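Local coordinates for F1 capsule-anchoring protein (Yersinia pestis, PDB 2XET) that probably helps assemble and secrete the F1 capsular antigen at the outer membrane, as the C-terminal domain of the Caf1A usher, at residues Arg3-Leu8 against Gly39-Gly44; Cys63-Val68 against Thr83-Asn88. All coordinates share one frame; numbering follows the deposited sequence.

Interaction 1: Arg3-Leu8 against Gly39-Gly44; sequences RLFLHL and GVYLTG. With SO4 (sulfate ion), chain D.
Leu4 and Leu6 pair with Leu42 and Val40 in antiparallel strands at one edge of the sheet of a beta sandwich, with 39-45 the outermost strand within the chain. Leu4 and Leu42 form one hydrogen-bonded pair, and Leu6 and Val40 the next. The shortest of the four backbone bonds is Leu6 N to Val40 O, 2.8 Å.

The two faces of this ladder differ. Leu4, Leu6, Val40 and Leu42 turn inward, where Leu6 CB meets Val40 CG1 at 4.0 Å and Leu4 and Leu6 go on to Val67. Phe5 and Tyr41 stand on the exposed face as a non-hydrogen-bonded pair. The Tyr41 ring presents its edge to the Phe5 face, with planes at 51°. Its CD1 lies 3.6 Å above the Phe5 plane, over the ring centre. Tyr41 CG is anti to the backbone N (chi1 -177°), which carries the ring toward strand 3-8.

Arg3 runs alongside Tyr41. CB, CG and CD of Arg3 all pass by Tyr41 OH, CD at 3.5 Å; CB also touches Thr43 CG2. The chain then bends at chi3 (74°). NH1 reaches Ile75 O and Gly77 O, while NE and NH2 hold a sulfate ion, probably from the crystallisation liquor. NE meets sulfate O1 at 3.0 Å and NH2 meets O3 at 3.1 Å. From segment 39-44, Gly44 N donates to sulfate O2 at 2.7 Å.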
ATOM      1  N   ARG A   3       8.433   1.355   9.244  1.00 10.89           N
ATOM      2  CA  ARG A   3       7.626   2.467   8.779  1.00  9.87           C
ATOM      3  C   ARG A   3       8.118   2.931   7.418  1.00  9.23           C
ATOM      4  O   ARG A   3       9.338   2.949   7.138  1.00  8.95           O
ATOM      5  CB  ARG A   3       7.595   3.604   9.811  1.00 10.23           C
ATOM      6  CG  ARG A   3       8.901   4.314  10.019  1.00 10.33           C
ATOM      7  CD  ARG A   3       9.024   5.026  11.387  1.00 11.45           C
ATOM      8  NE  ARG A   3       9.224   4.086  12.501  1.00 14.10           N
ATOM      9  CZ  ARG A   3      10.388   3.525  12.863  1.00 14.43           C
ATOM     10  NH1 ARG A   3      11.529   3.742  12.200  1.00 10.59           N
ATOM     11  NH2 ARG A   3      10.419   2.696  13.905  1.00 15.25           N
ATOM     12  N   LEU A   4       7.167   3.302   6.567  1.00  7.96           N
ATOM     13  CA  LEU A   4       7.506   3.678   5.200  1.00  7.92           C
ATOM     14  C   LEU A   4       6.460   4.534   4.524  1.00  7.19           C
ATOM     15  O   LEU A   4       5.272   4.453   4.859  1.00  5.81           O
ATOM     16  CB  LEU A   4       7.749   2.422   4.358  1.00  9.73           C
ATOM     17  CG  LEU A   4       6.506   1.821   3.695  1.00 11.63           C
ATOM     18  CD1 LEU A   4       6.949   1.067   2.449  1.00 14.32           C
ATOM     19  CD2 LEU A   4       5.838   0.931   4.694  1.00 15.22           C
ATOM     20  N   PHE A   5       6.939   5.332   3.569  1.00  7.10           N
ATOM     21  CA  PHE A   5       6.127   6.015   2.574  1.00  6.43           C
ATOM     22  C   PHE A   5       6.084   5.049   1.391  1.00  7.07           C
ATOM     23  O   PHE A   5       7.157   4.652   0.873  1.00  7.33           O
ATOM     24  CB  PHE A   5       6.805   7.308   2.109  1.00  6.68           C
ATOM     25  CG  PHE A   5       6.887   8.375   3.181  1.00  6.29           C
ATOM     26  CD1 PHE A   5       5.859   9.309   3.332  1.00  6.13           C
ATOM     27  CD2 PHE A   5       7.989   8.438   4.030  1.00  7.67           C
ATOM     28  CE1 PHE A   5       5.935  10.290   4.328  1.00  5.89           C
ATOM     29  CE2 PHE A   5       8.063   9.410   5.035  1.00  6.52           C
ATOM     30  CZ  PHE A   5       7.033  10.332   5.178  1.00  6.49           C
ATOM     31  N   LEU A   6       4.877   4.683   0.965  1.00  6.41           N
ATOM     32  CA  LEU A   6       4.718   3.766  -0.167  1.00  6.64           C
ATOM     33  C   LEU A   6       4.013   4.423  -1.350  1.00  6.67           C
ATOM     34  O   LEU A   6       2.861   4.858  -1.232  1.00  6.74           O
ATOM     35  CB  LEU A   6       3.928   2.529   0.284  1.00  6.51           C
ATOM     36  CG  LEU A   6       3.752   1.409  -0.736  1.00  7.19           C
ATOM     37  CD1 LEU A   6       5.108   0.801  -1.105  1.00  9.17           C
ATOM     38  CD2 LEU A   6       2.805   0.355  -0.163  1.00  7.60           C
ATOM     39  N   HIS A   7       4.730   4.546  -2.473  1.00  6.83           N
ATOM     40  CA  HIS A   7       4.151   5.127  -3.670  1.00  7.37           C
ATOM     41  C   HIS A   7       3.547   4.016  -4.492  1.00  7.30           C
ATOM     42  O   HIS A   7       4.258   3.108  -4.917  1.00  7.91           O
ATOM     43  CB  HIS A   7       5.221   5.862  -4.511  1.00  7.76           C
ATOM     44  CG  HIS A   7       4.666   6.619  -5.674  1.00  9.71           C
ATOM     45  ND1 HIS A   7       5.430   6.937  -6.780  1.00 13.93           N
ATOM     46  CD2 HIS A   7       3.433   7.133  -5.907  1.00  8.96           C
ATOM     47  CE1 HIS A   7       4.688   7.603  -7.648  1.00 12.79           C
ATOM     48  NE2 HIS A   7       3.473   7.734  -7.146  1.00 11.09           N
ATOM     49  N   LEU A   8       2.231   4.076  -4.683  1.00  7.19           N
ATOM     50  CA  LEU A   8       1.504   3.042  -5.407  1.00  7.50           C
ATOM     51  C   LEU A   8       1.152   3.510  -6.802  1.00  8.25           C
ATOM     52  O   LEU A   8       0.798   4.657  -6.982  1.00  8.16           O
ATOM     53  CB  LEU A   8       0.210   2.694  -4.645  1.00  7.87           C
ATOM     54  CG  LEU A   8       0.384   1.998  -3.293  1.00  8.03           C
ATOM     55  CD1 LEU A   8      -0.901   2.178  -2.471  1.00 10.88           C
ATOM     56  CD2 LEU A   8       0.729   0.511  -3.464  1.00 10.07           C
ATOM     57  N   GLY A  39       0.268   8.104  -2.697  1.00  4.60           N
ATOM     58  CA  GLY A  39       1.066   7.473  -1.653  1.00  6.28           C
ATOM     59  C   GLY A  39       0.313   7.231  -0.353  1.00  5.71           C
ATOM     60  O   GLY A  39      -0.760   7.797  -0.095  1.00  5.23           O
ATOM     61  N   VAL A  40       0.877   6.356   0.462  1.00  5.72           N
ATOM     62  CA  VAL A  40       0.381   6.124   1.812  1.00  6.24           C
ATOM     63  C   VAL A  40       1.550   5.960   2.789  1.00  6.63           C
ATOM     64  O   VAL A  40       2.617   5.466   2.414  1.00  6.15           O
ATOM     65  CB  VAL A  40      -0.552   4.882   1.832  1.00  5.72           C
ATOM     66  CG1 VAL A  40       0.238   3.595   1.460  1.00  6.44           C
ATOM     67  CG2 VAL A  40      -1.240   4.741   3.197  1.00  7.03           C
ATOM     68  N   TYR A  41       1.344   6.385   4.032  1.00  6.45           N
ATOM     69  CA  TYR A  41       2.340   6.192   5.082  1.00  6.13           C
ATOM     70  C   TYR A  41       1.807   5.113   6.029  1.00  6.24           C
ATOM     71  O   TYR A  41       0.663   5.207   6.503  1.00  5.89           O
ATOM     72  CB  TYR A  41       2.588   7.507   5.829  1.00  6.85           C
ATOM     73  CG  TYR A  41       3.671   7.405   6.885  1.00  6.66           C
ATOM     74  CD1 TYR A  41       5.032   7.313   6.521  1.00  5.77           C
ATOM     75  CD2 TYR A  41       3.351   7.383   8.261  1.00  7.28           C
ATOM     76  CE1 TYR A  41       6.043   7.226   7.483  1.00  5.48           C
ATOM     77  CE2 TYR A  41       4.368   7.281   9.239  1.00  7.26           C
ATOM     78  CZ  TYR A  41       5.713   7.195   8.836  1.00  5.64           C
ATOM     79  OH  TYR A  41       6.706   7.105   9.791  1.00  6.82           O
ATOM     80  N   LEU A  42       2.644   4.105   6.291  1.00  5.25           N
ATOM     81  CA  LEU A  42       2.266   2.922   7.074  1.00  6.41           C
ATOM     82  C   LEU A  42       3.343   2.664   8.139  1.00  6.34           C
ATOM     83  O   LEU A  42       4.539   2.910   7.899  1.00  5.95           O
ATOM     84  CB  LEU A  42       2.151   1.694   6.162  1.00  6.58           C
ATOM     85  CG  LEU A  42       1.125   1.745   5.016  1.00  7.31           C
ATOM     86  CD1 LEU A  42       1.272   0.566   4.035  1.00  8.60           C
ATOM     87  CD2 LEU A  42      -0.332   1.807   5.568  1.00  7.05           C
ATOM     88  N   THR A  43       2.926   2.185   9.309  1.00  6.83           N
ATOM     89  CA  THR A  43       3.854   1.905  10.388  1.00  7.28           C
ATOM     90  C   THR A  43       3.497   0.547  11.019  1.00  7.08           C
ATOM     91  O   THR A  43       2.403   0.001  10.783  1.00  6.69           O
ATOM     92  CB  THR A  43       3.785   3.009  11.498  1.00  7.31           C
ATOM     93  OG1 THR A  43       2.586   2.817  12.269  1.00  9.47           O
ATOM     94  CG2 THR A  43       3.797   4.425  10.896  1.00  8.20           C
ATOM     95  N   GLY A  44       4.444   0.003  11.793  1.00  8.22           N
ATOM     96  CA  GLY A  44       4.242  -1.246  12.543  1.00  9.75           C
ATOM     97  C   GLY A  44       4.223  -2.471  11.659  1.00 11.09           C
ATOM     98  O   GLY A  44       3.615  -3.484  12.011  1.00 11.75           O
TER
HETATM   99  S   SO4 D1091       6.823   1.568  14.353  0.60 13.39           S
HETATM  100  O1  SO4 D1091       6.946   3.018  14.133  0.60 15.11           O
HETATM  101  O2  SO4 D1091       6.667   0.918  13.068  0.60 13.54           O
HETATM  102  O3  SO4 D1091       8.043   1.120  15.026  0.60 14.10           O
HETATM  103  O4  SO4 D1091       5.651   1.335  15.207  0.60 14.76           O

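Interaction 2: Cys63-Val68 against Thr83-Asn88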
ATOM      1  N   CYS A  63      -6.918  -3.238  -6.004  1.00  6.14           N
ATOM      2  CA  CYS A  63      -5.644  -3.784  -6.487  1.00  7.20           C
ATOM      3  C   CYS A  63      -4.834  -4.335  -5.316  1.00  7.09           C
ATOM      4  O   CYS A  63      -5.100  -3.989  -4.150  1.00  7.74           O
ATOM      5  CB  CYS A  63      -4.868  -2.749  -7.303  1.00  6.91           C
ATOM      6  SG  CYS A  63      -4.528  -1.189  -6.445  1.00 11.52           S
ATOM      7  N   SER A  64      -3.863  -5.192  -5.617  1.00  7.10           N
ATOM      8  CA  SER A  64      -3.107  -5.880  -4.577  1.00  7.71           C
ATOM      9  C   SER A  64      -1.618  -5.632  -4.743  1.00  8.16           C
ATOM     10  O   SER A  64      -1.111  -5.629  -5.863  1.00  8.14           O
ATOM     11  CB  SER A  64      -3.387  -7.387  -4.618  1.00  8.49           C
ATOM     12  OG  SER A  64      -4.779  -7.633  -4.384  1.00 10.37           O
ATOM     13  N   SER A  65      -0.923  -5.456  -3.623  1.00  7.48           N
ATOM     14  CA  SER A  65       0.516  -5.173  -3.644  1.00  8.23           C
ATOM     15  C   SER A  65       1.279  -5.971  -2.574  1.00  7.96           C
ATOM     16  O   SER A  65       0.776  -6.195  -1.474  1.00  7.84           O
ATOM     17  CB  SER A  65       0.750  -3.669  -3.347  1.00  8.34           C
ATOM     18  OG  SER A  65       0.304  -2.840  -4.405  1.00 12.39           O
ATOM     19  N   ASN A  66       2.515  -6.369  -2.890  1.00  8.34           N
ATOM     20  CA  ASN A  66       3.439  -6.841  -1.846  1.00  9.56           C
ATOM     21  C   ASN A  66       4.283  -5.677  -1.319  1.00  9.76           C
ATOM     22  O   ASN A  66       4.659  -4.768  -2.076  1.00  9.99           O
ATOM     23  CB  ASN A  66       4.366  -7.939  -2.378  1.00 11.14           C
ATOM     24  CG  ASN A  66       3.605  -9.185  -2.827  1.00 13.28           C
ATOM     25  OD1 ASN A  66       2.624  -9.599  -2.196  1.00 17.12           O
ATOM     26  ND2 ASN A  66       4.054  -9.785  -3.927  1.00 18.99           N
ATOM     27  N   VAL A  67       4.547  -5.687  -0.020  1.00  8.47           N
ATOM     28  CA  VAL A  67       5.339  -4.627   0.623  1.00  8.86           C
ATOM     29  C   VAL A  67       6.536  -5.290   1.319  1.00  8.19           C
ATOM     30  O   VAL A  67       6.383  -5.932   2.362  1.00  8.31           O
ATOM     31  CB  VAL A  67       4.496  -3.797   1.640  1.00  9.11           C
ATOM     32  CG1 VAL A  67       5.300  -2.601   2.169  1.00  9.79           C
ATOM     33  CG2 VAL A  67       3.199  -3.271   0.987  1.00 10.52           C
ATOM     34  N   VAL A  68       7.718  -5.129   0.718  1.00  8.23           N
ATOM     35  CA  VAL A  68       8.951  -5.771   1.196  1.00  8.14           C
ATOM     36  C   VAL A  68       9.915  -4.681   1.659  1.00  7.88           C
ATOM     37  O   VAL A  68      10.301  -3.827   0.870  1.00  8.82           O
ATOM     38  CB  VAL A  68       9.609  -6.641   0.090  1.00  8.44           C
ATOM     39  CG1 VAL A  68      10.917  -7.289   0.592  1.00  9.75           C
ATOM     40  CG2 VAL A  68       8.624  -7.719  -0.395  1.00  7.54           C
ATOM     41  N   THR A  83       5.850   0.476  -5.332  1.00  9.95           N
ATOM     42  CA  THR A  83       5.469  -0.843  -5.820  1.00 10.49           C
ATOM     43  C   THR A  83       4.255  -0.770  -6.753  1.00 10.71           C
ATOM     44  O   THR A  83       3.592   0.259  -6.846  1.00 10.09           O
ATOM     45  CB  THR A  83       5.239  -1.840  -4.663  1.00 11.48           C
ATOM     46  OG1 THR A  83       5.251  -3.178  -5.184  1.00 12.27           O
ATOM     47  CG2 THR A  83       3.898  -1.556  -3.934  1.00 10.94           C
ATOM     48  N   THR A  84       4.030  -1.844  -7.493  1.00 10.31           N
ATOM     49  CA  THR A  84       2.854  -1.934  -8.345  1.00 10.77           C
ATOM     50  C   THR A  84       1.676  -2.446  -7.566  1.00 10.11           C
ATOM     51  O   THR A  84       1.806  -3.346  -6.737  1.00 10.69           O
ATOM     52  CB  THR A  84       3.092  -2.917  -9.499  1.00 11.24           C
ATOM     53  OG1 THR A  84       4.264  -2.527 -10.196  1.00 13.54           O
ATOM     54  CG2 THR A  84       1.926  -2.928 -10.474  1.00 12.09           C
ATOM     55  N   CYS A  85       0.517  -1.864  -7.855  1.00  9.61           N
ATOM     56  CA  CYS A  85      -0.738  -2.363  -7.324  1.00  9.01           C
ATOM     57  C   CYS A  85      -1.465  -3.062  -8.491  1.00  8.29           C
ATOM     58  O   CYS A  85      -1.947  -2.406  -9.427  1.00  7.61           O
ATOM     59  CB  CYS A  85      -1.540  -1.196  -6.740  1.00 10.51           C
ATOM     60  SG  CYS A  85      -2.762  -1.603  -5.468  1.00 12.61           S
ATOM     61  N   ILE A  86      -1.510  -4.384  -8.429  1.00  7.25           N
ATOM     62  CA  ILE A  86      -2.020  -5.173  -9.547  1.00  7.88           C
ATOM     63  C   ILE A  86      -3.546  -5.203  -9.469  1.00  7.19           C
ATOM     64  O   ILE A  86      -4.132  -5.661  -8.472  1.00  7.20           O
ATOM     65  CB  ILE A  86      -1.397  -6.596  -9.555  1.00  7.20           C
ATOM     66  CG1 ILE A  86       0.108  -6.496  -9.857  1.00  8.54           C
ATOM     67  CG2 ILE A  86      -2.110  -7.492 -10.553  1.00  6.83           C
ATOM     68  CD1 ILE A  86       0.890  -7.826  -9.736  1.00 10.71           C
ATOM     69  N   LEU A  87      -4.188  -4.702 -10.517  1.00  6.24           N
ATOM     70  CA  LEU A  87      -5.672  -4.589 -10.501  1.00  7.38           C
ATOM     71  C   LEU A  87      -6.350  -5.945 -10.380  1.00  8.24           C
ATOM     72  O   LEU A  87      -5.960  -6.913 -11.062  1.00  8.96           O
ATOM     73  CB  LEU A  87      -6.178  -3.884 -11.766  1.00  7.09           C
ATOM     74  CG  LEU A  87      -5.895  -2.381 -11.726  1.00  7.00           C
ATOM     75  CD1 LEU A  87      -5.775  -1.771 -13.119  1.00  7.95           C
ATOM     76  CD2 LEU A  87      -6.980  -1.633 -10.879  1.00  9.32           C
ATOM     77  N   ASN A  88      -7.364  -6.002  -9.521  1.00  9.47           N
ATOM     78  CA  ASN A  88      -8.224  -7.176  -9.367  1.00 10.61           C
ATOM     79  C   ASN A  88      -9.402  -7.033 -10.320  1.00 12.46           C
ATOM     80  O   ASN A  88     -10.343  -6.298 -10.044  1.00 11.65           O
ATOM     81  CB  ASN A  88      -8.693  -7.299  -7.905  1.00 10.81           C
ATOM     82  CG  ASN A  88      -7.556  -7.619  -6.969  1.00 11.42           C
ATOM     83  OD1 ASN A  88      -6.826  -8.602  -7.179  1.00 12.70           O
ATOM     84  ND2 ASN A  88      -7.386  -6.794  -5.927  1.00 12.05           N
TER
HETATM   85  O   HOH W   1       3.506  -5.284  -5.485  1.00 18.57           O
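Cys63 SG sits between its backbone N and carbonyl carbon (chi1 56°), whereas Cys85 SG is anti to its own N (chi1 -156°). These two torsions bring the sulfurs together in a disulfide, SG to SG 2.1 Å, with chi3 at 87°. The two cysteines are not directly paired: Cys63 faces Leu87 as a non-hydrogen-bonded pair, so the disulfide spans the strands diagonally. It is buried, with Trp55 against Cys63 and Val53 against Cys85.

Next to it, Ser64 and Ile86 form a hydrogen-bonded antiparallel pair. Ser64 N to Ile86 O and Ile86 N to Ser64 O both measure 2.9 Å. The Ser64 hydroxyl takes a further bond from Asn88 ND2 at 3.1 Å. Ser64 OG lies in the Asn88 amide plane, and the same ND2 also reaches Ser62 OG.

Beyond this pair the regular ladder gives way to side-chain and water links. Ser65 OG donates to Thr84 O at 2.8 Å, coming from above the carbonyl plane. Thr84 O also accepts from a water, at 2.9 Å. That water accepts from Asn66 N at 3.0 Å and is hydrogen-bonded to Thr83 OG1. It thus bridges the strands where the backbones draw apart. On the inner side Ser65 CB packs on Thr83 CG2 at 3.8 Å.

The whole is a disulfide-linked antiparallel beta hairpin of strands 62-68 and 79-87, in a beta sandwich consistent with the transthyretin-like fold of the PapC C-terminal domain family.

Overall arrangement
From the N terminus, strand 2-10 comes first, and its partner 39-45 arrives only after strands 21-24 and 32-33; interaction 1 closes that long loop. The chain then passes along strand 48-54 into strand 62-68. Interaction 2 closes the shorter hairpin loop back from strand 79-87. The two contacts follow in series, neither nested nor crossed. They meet through strands 2-10 and 79-87, which are parallel neighbours, with His7 O probably hydrogen-bonded to Thr83 N at 3.1 Å. Leu8 packs on Ser65 and Thr83. Together they tie the edge strand 39-45, through strand 2-10, to the disulfide-linked hairpin, with Leu8 adding packing in the interior.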